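Side-chain contacts in DNA primase (Aquifex aeolicus, PDB 2AU3), which probably synthesises the short RNA primers from which DNA polymerase starts during DNA replication: residues Asp8-Glu13 / Glu85-Tyr90; Gly64-Lys69 / Ile77-Ala82. All coordinates share one frame; numbering follows the deposited sequence.

Interaction 1 (Asp8-Glu13 / Glu85-Tyr90)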
loop_
_atom_site.group_PDB
_atom_site.type_symbol
_atom_site.label_atom_id
_atom_site.label_comp_id
_atom_site.label_asym_id
_atom_site.label_seq_id
_atom_site.Cartn_x
_atom_site.Cartn_y
_atom_site.Cartn_z
ATOM N N ASP A 8 16.996 2.604 18.292
ATOM C CA ASP A 8 15.678 2.125 18.669
ATOM C C ASP A 8 15.346 2.620 20.098
ATOM O O ASP A 8 14.246 3.109 20.365
ATOM C CB ASP A 8 15.656 0.593 18.597
ATOM C CG ASP A 8 14.306 -0.006 18.976
ATOM O OD1 ASP A 8 13.250 0.434 18.437
ATOM O OD2 ASP A 8 14.212 -0.951 19.792
ATOM N N GLU A 9 16.316 2.503 20.995
ATOM C CA GLU A 9 16.171 2.996 22.362
ATOM C C GLU A 9 15.929 4.505 22.374
ATOM O O GLU A 9 15.106 5.005 23.130
ATOM C CB GLU A 9 17.422 2.625 23.191
ATOM C CG GLU A 9 17.548 1.132 23.477
ATOM C CD GLU A 9 16.332 0.540 24.210
ATOM O OE1 GLU A 9 15.876 1.126 25.242
ATOM O OE2 GLU A 9 15.859 -0.544 23.786
ATOM N N LEU A 10 16.626 5.232 21.512
ATOM C CA LEU A 10 16.380 6.669 21.398
ATOM C C LEU A 10 14.955 6.919 20.949
ATOM O O LEU A 10 14.255 7.739 21.530
ATOM C CB LEU A 10 17.355 7.331 20.425
ATOM C CG LEU A 10 17.121 8.819 20.160
ATOM C CD1 LEU A 10 17.086 9.641 21.465
ATOM C CD2 LEU A 10 18.144 9.390 19.171
ATOM N N ARG A 11 14.523 6.226 19.901
ATOM C CA ARG A 11 13.203 6.495 19.370
ATOM C C ARG A 11 12.110 6.232 20.404
ATOM O O ARG A 11 11.171 7.002 20.493
ATOM C CB ARG A 11 12.919 5.673 18.136
ATOM C CG ARG A 11 13.762 6.032 16.945
ATOM C CD ARG A 11 13.855 4.888 16.009
ATOM N NE ARG A 11 14.281 5.312 14.695
ATOM C CZ ARG A 11 14.866 4.512 13.834
ATOM N NH1 ARG A 11 15.085 3.233 14.164
ATOM N NH2 ARG A 11 15.199 4.970 12.638
ATOM N N ARG A 12 12.240 5.144 21.159
ATOM C CA ARG A 12 11.280 4.825 22.233
ATOM C C ARG A 12 11.152 5.953 23.281
ATOM O O ARG A 12 10.048 6.288 23.724
ATOM C CB ARG A 12 11.640 3.504 22.921
ATOM C CG ARG A 12 11.435 2.236 22.058
ATOM C CD ARG A 12 12.191 0.998 22.618
ATOM N NE ARG A 12 12.024 -0.196 21.782
ATOM C CZ ARG A 12 11.002 -1.048 21.869
ATOM N NH1 ARG A 12 10.041 -0.857 22.765
ATOM N NH2 ARG A 12 10.938 -2.100 21.050
ATOM N N GLU A 13 12.281 6.546 23.645
ATOM C CA GLU A 13 12.335 7.583 24.670
ATOM C C GLU A 13 11.759 8.938 24.221
ATOM O O GLU A 13 11.258 9.704 25.056
ATOM C CB GLU A 13 13.784 7.766 25.130
ATOM C CG GLU A 13 13.959 8.770 26.265
ATOM C CD GLU A 13 13.626 8.187 27.630
ATOM O OE1 GLU A 13 13.165 7.011 27.705
ATOM O OE2 GLU A 13 13.814 8.909 28.629
ATOM N N GLU A 85 21.815 14.805 17.837
ATOM C CA GLU A 85 21.416 16.023 18.520
ATOM C C GLU A 85 20.319 15.737 19.557
ATOM O O GLU A 85 20.382 16.256 20.687
ATOM C CB GLU A 85 20.969 17.082 17.509
ATOM C CG GLU A 85 20.582 18.418 18.128
ATOM C CD GLU A 85 21.756 19.150 18.772
ATOM O OE1 GLU A 85 22.940 18.776 18.515
ATOM O OE2 GLU A 85 21.485 20.114 19.541
ATOM N N LEU A 86 19.344 14.891 19.189
ATOM C CA LEU A 86 18.277 14.503 20.119
ATOM C C LEU A 86 18.776 13.600 21.257
ATOM O O LEU A 86 18.292 13.689 22.388
ATOM C CB LEU A 86 17.106 13.827 19.385
ATOM C CG LEU A 86 16.247 14.794 18.579
ATOM C CD1 LEU A 86 15.101 14.090 17.897
ATOM C CD2 LEU A 86 15.757 15.993 19.436
ATOM N N ALA A 87 19.718 12.718 20.950
ATOM C CA ALA A 87 20.278 11.830 21.967
ATOM C C ALA A 87 20.946 12.634 23.087
ATOM O O ALA A 87 20.767 12.315 24.254
ATOM C CB ALA A 87 21.254 10.794 21.345
ATOM N N LYS A 88 21.660 13.700 22.721
ATOM C CA LYS A 88 22.243 14.612 23.706
ATOM C C LYS A 88 21.163 15.278 24.568
ATOM O O LYS A 88 21.269 15.296 25.790
ATOM C CB LYS A 88 23.137 15.666 23.027
ATOM C CG LYS A 88 24.374 15.073 22.343
ATOM C CD LYS A 88 25.330 16.162 21.836
ATOM C CE LYS A 88 25.741 15.914 20.385
ATOM N NZ LYS A 88 26.403 17.101 19.733
ATOM N N ARG A 89 20.110 15.789 23.927
ATOM C CA ARG A 89 18.984 16.403 24.651
ATOM C C ARG A 89 18.289 15.436 25.622
ATOM O O ARG A 89 17.733 15.858 26.638
ATOM C CB ARG A 89 17.947 16.943 23.663
ATOM C CG ARG A 89 18.366 18.217 22.947
ATOM C CD ARG A 89 18.672 19.388 23.892
ATOM N NE ARG A 89 17.507 19.885 24.645
ATOM C CZ ARG A 89 16.448 20.494 24.104
ATOM N NH1 ARG A 89 16.367 20.658 22.786
ATOM N NH2 ARG A 89 15.467 20.933 24.883
ATOM N N TYR A 90 18.317 14.144 25.307
ATOM C CA TYR A 90 17.570 13.171 26.089
ATOM C C TYR A 90 18.473 12.377 27.036
ATOM O O TYR A 90 17.982 11.611 27.854
ATOM C CB TYR A 90 16.740 12.246 25.173
ATOM C CG TYR A 90 15.391 12.840 24.774
ATOM C CD1 TYR A 90 14.261 12.704 25.601
ATOM C CD2 TYR A 90 15.249 13.554 23.580
ATOM C CE1 TYR A 90 13.009 13.277 25.231
ATOM C CE2 TYR A 90 14.015 14.128 23.206
ATOM C CZ TYR A 90 12.903 13.979 24.026
ATOM O OH TYR A 90 11.716 14.563 23.636
#
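L10 reaches over to A87 in the helical part of the CHC2 zinc-binding domain, where helix 6-13 packs against the C-terminal end of helix 79-90. The two short segments cross at 61°, their axes 10.5 Å apart at the closest, and a leucine and a glutamate from 8-13 bridge the gap. CG of L10 stands anti to the backbone N (chi1 176°), which carries both methyls across to the other helix: CD1 settles on the backbone of A87, 3.9 Å from A87 CA, while CD2 meets the methyl of A87, 4.0 Å from its CB. L86 adds little here; its side chain packs on I68 and V71 of helix 67-75. One turn further along, E13 and Y90 cross with the carboxylate plane nearly perpendicular (88°) to the ring, and the contact is made by the aliphatic part of the glutamate, not by its charge. The phenol ring also touches D18 and V19 of helix 16-23 and I14 in the loop before it. At this outer end E13 CG lies 4.0 Å from Y90 CD1, and the carbonyl O of E13 sits obliquely to the ring, 4.0 Å from Y90 CE1.

Interaction 2 (Gly64-Lys69 / Ile77-Ala82); sequences GGDAIK and ISYFEA
Y79 projects from the first turn of helix 79-90 onto the start of helix 67-75; the two helices follow one another in the chain, joined by a short loop, and pack together just beyond strand 64-65, the edge strand of the five-stranded antiparallel sheet in the CHC2 zinc-binding domain. Its ring is held at the rim by D66 and on one face by I68. I68 CG2 stands almost squarely over the ring centre, 3.5 Å from the centroid and 7° off the normal, a CH-pi contact; the two side chains cross at about a right angle. With chi1 at -66°, CG2 is anti to the backbone N and CG1 lies beside it, so one branch covers the ring while CD1 runs on to the phenol oxygen, 3.6 Å from Y79 OH. The same CG2 touches the methyl of A82, 3.8 Å from its CB, one turn along the second helix. D66 comes from the opposite direction, its carboxylate only 25° from the ring plane. This aspartate is the N-cap of helix 67-75: OD1 accepts from K69 N, while OD2 accepts a hydrogen bond from the phenol hydroxyl on its syn lone pair. Both oxygens are thus engaged, which fixes the rotation of the carboxylate. The amine of K69 turns away to G64 O and to D110 and D114 of helix 101-122. Helix 79-90 has its own start secured by a capping box between S78 and E81. The phenol bond is short, with Y79 OH 2.5 Å from D66 OD2.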
loop_
_atom_site.group_PDB
_atom_site.type_symbol
_atom_site.label_atom_id
_atom_site.label_comp_id
_atom_site.label_asym_id
_atom_site.label_seq_id
_atom_site.Cartn_x
_atom_site.Cartn_y
_atom_site.Cartn_z
ATOM N N GLY A 64 6.267 13.939 5.871
ATOM C CA GLY A 64 5.857 13.204 7.052
ATOM C C GLY A 64 7.004 12.408 7.614
ATOM O O GLY A 64 7.993 12.171 6.921
ATOM N N GLY A 65 6.883 12.002 8.871
ATOM C CA GLY A 65 7.883 11.148 9.479
ATOM C C GLY A 65 7.896 11.187 11.001
ATOM O O GLY A 65 6.957 11.686 11.640
ATOM N N ASP A 66 8.970 10.659 11.591
ATOM C CA ASP A 66 9.094 10.645 13.045
ATOM C C ASP A 66 9.761 11.921 13.562
ATOM O O ASP A 66 10.000 12.886 12.804
ATOM C CB ASP A 66 9.800 9.354 13.559
ATOM C CG ASP A 66 11.283 9.268 13.142
ATOM O OD1 ASP A 66 11.823 10.261 12.628
ATOM O OD2 ASP A 66 11.994 8.239 13.287
ATOM N N ALA A 67 10.013 11.942 14.867
ATOM C CA ALA A 67 10.578 13.114 15.511
ATOM C C ALA A 67 12.005 13.425 15.041
ATOM O O ALA A 67 12.331 14.578 14.774
ATOM C CB ALA A 67 10.539 12.939 17.032
ATOM N N ILE A 68 12.856 12.406 14.944
ATOM C CA ILE A 68 14.216 12.626 14.473
ATOM C C ILE A 68 14.198 13.251 13.074
ATOM O O ILE A 68 14.986 14.171 12.761
ATOM C CB ILE A 68 14.997 11.298 14.411
ATOM C CG1 ILE A 68 15.205 10.729 15.829
ATOM C CG2 ILE A 68 16.349 11.517 13.670
ATOM C CD1 ILE A 68 15.690 9.267 15.853
ATOM N N LYS A 69 13.322 12.723 12.228
ATOM C CA LYS A 69 13.201 13.192 10.863
ATOM C C LYS A 69 12.753 14.657 10.823
ATOM O O LYS A 69 13.256 15.433 10.011
ATOM C CB LYS A 69 12.220 12.316 10.088
ATOM C CG LYS A 69 11.821 12.901 8.754
ATOM C CD LYS A 69 11.518 11.793 7.773
ATOM C CE LYS A 69 11.543 12.301 6.359
ATOM N NZ LYS A 69 10.478 11.631 5.573
ATOM N N ILE A 77 19.987 18.784 8.329
ATOM C CA ILE A 77 21.047 17.824 8.643
ATOM C C ILE A 77 20.535 16.415 8.352
ATOM O O ILE A 77 19.344 16.208 8.065
ATOM C CB ILE A 77 21.544 17.940 10.152
ATOM C CG1 ILE A 77 20.442 17.559 11.155
ATOM C CG2 ILE A 77 22.124 19.326 10.461
ATOM C CD1 ILE A 77 20.739 18.007 12.646
ATOM N N SER A 78 21.431 15.445 8.417
ATOM C CA SER A 78 21.049 14.080 8.125
ATOM C C SER A 78 20.194 13.507 9.257
ATOM O O SER A 78 20.234 13.965 10.415
ATOM C CB SER A 78 22.290 13.215 7.924
ATOM O OG SER A 78 22.831 12.869 9.180
ATOM N N TYR A 79 19.431 12.491 8.923
ATOM C CA TYR A 79 18.632 11.795 9.917
ATOM C C TYR A 79 19.481 11.450 11.155
ATOM O O TYR A 79 19.102 11.763 12.298
ATOM C CB TYR A 79 18.006 10.551 9.286
ATOM C CG TYR A 79 17.051 9.840 10.187
ATOM C CD1 TYR A 79 15.690 10.166 10.202
ATOM C CD2 TYR A 79 17.499 8.836 11.033
ATOM C CE1 TYR A 79 14.802 9.499 11.053
ATOM C CE2 TYR A 79 16.635 8.186 11.895
ATOM C CZ TYR A 79 15.289 8.513 11.896
ATOM O OH TYR A 79 14.443 7.837 12.750
ATOM N N PHE A 80 20.629 10.817 10.934
ATOM C CA PHE A 80 21.481 10.384 12.054
ATOM C C PHE A 80 22.232 11.509 12.774
ATOM O O PHE A 80 22.454 11.437 14.005
ATOM C CB PHE A 80 22.419 9.271 11.611
ATOM C CG PHE A 80 21.708 7.987 11.279
ATOM C CD1 PHE A 80 20.941 7.334 12.243
ATOM C CD2 PHE A 80 21.808 7.428 10.011
ATOM C CE1 PHE A 80 20.269 6.145 11.946
ATOM C CE2 PHE A 80 21.124 6.239 9.698
ATOM C CZ PHE A 80 20.378 5.593 10.679
ATOM N N GLU A 81 22.566 12.569 12.043
ATOM C CA GLU A 81 22.956 13.830 12.677
ATOM C C GLU A 81 21.863 14.361 13.629
ATOM O O GLU A 81 22.145 14.780 14.753
ATOM C CB GLU A 81 23.328 14.889 11.619
ATOM C CG GLU A 81 24.704 14.689 10.994
ATOM C CD GLU A 81 25.028 15.688 9.880
ATOM O OE1 GLU A 81 24.164 15.970 9.019
ATOM O OE2 GLU A 81 26.179 16.187 9.850
ATOM N N ALA A 82 20.618 14.356 13.170
ATOM C CA ALA A 82 19.481 14.774 14.004
ATOM C C ALA A 82 19.320 13.835 15.183
ATOM O O ALA A 82 19.011 14.273 16.304
ATOM C CB ALA A 82 18.183 14.802 13.179
#

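Both contacts use helix 79-90: interaction 2 holds its N-terminal turn and interaction 1 its C-terminal end, with centres 11 Å apart. R11 joins them, its NH2 3.0 Å from Y79 OH in a probable hydrogen bond, while its NE makes a long, weak ion pair with D66 OD2; R11 NH1 also forms a salt bridge with E103 of helix 101-122. I68 lies between the two, with CD1 3.9 Å from R11 CG and CA 3.8 Å from L86 CD1. Together they bring helices 6-13, 67-75 and 79-90 into contact with one another within the zinc-binding domain. Neither contact reaches the metal site, and the side chain of K69 remains about 12 Å from the zinc ion.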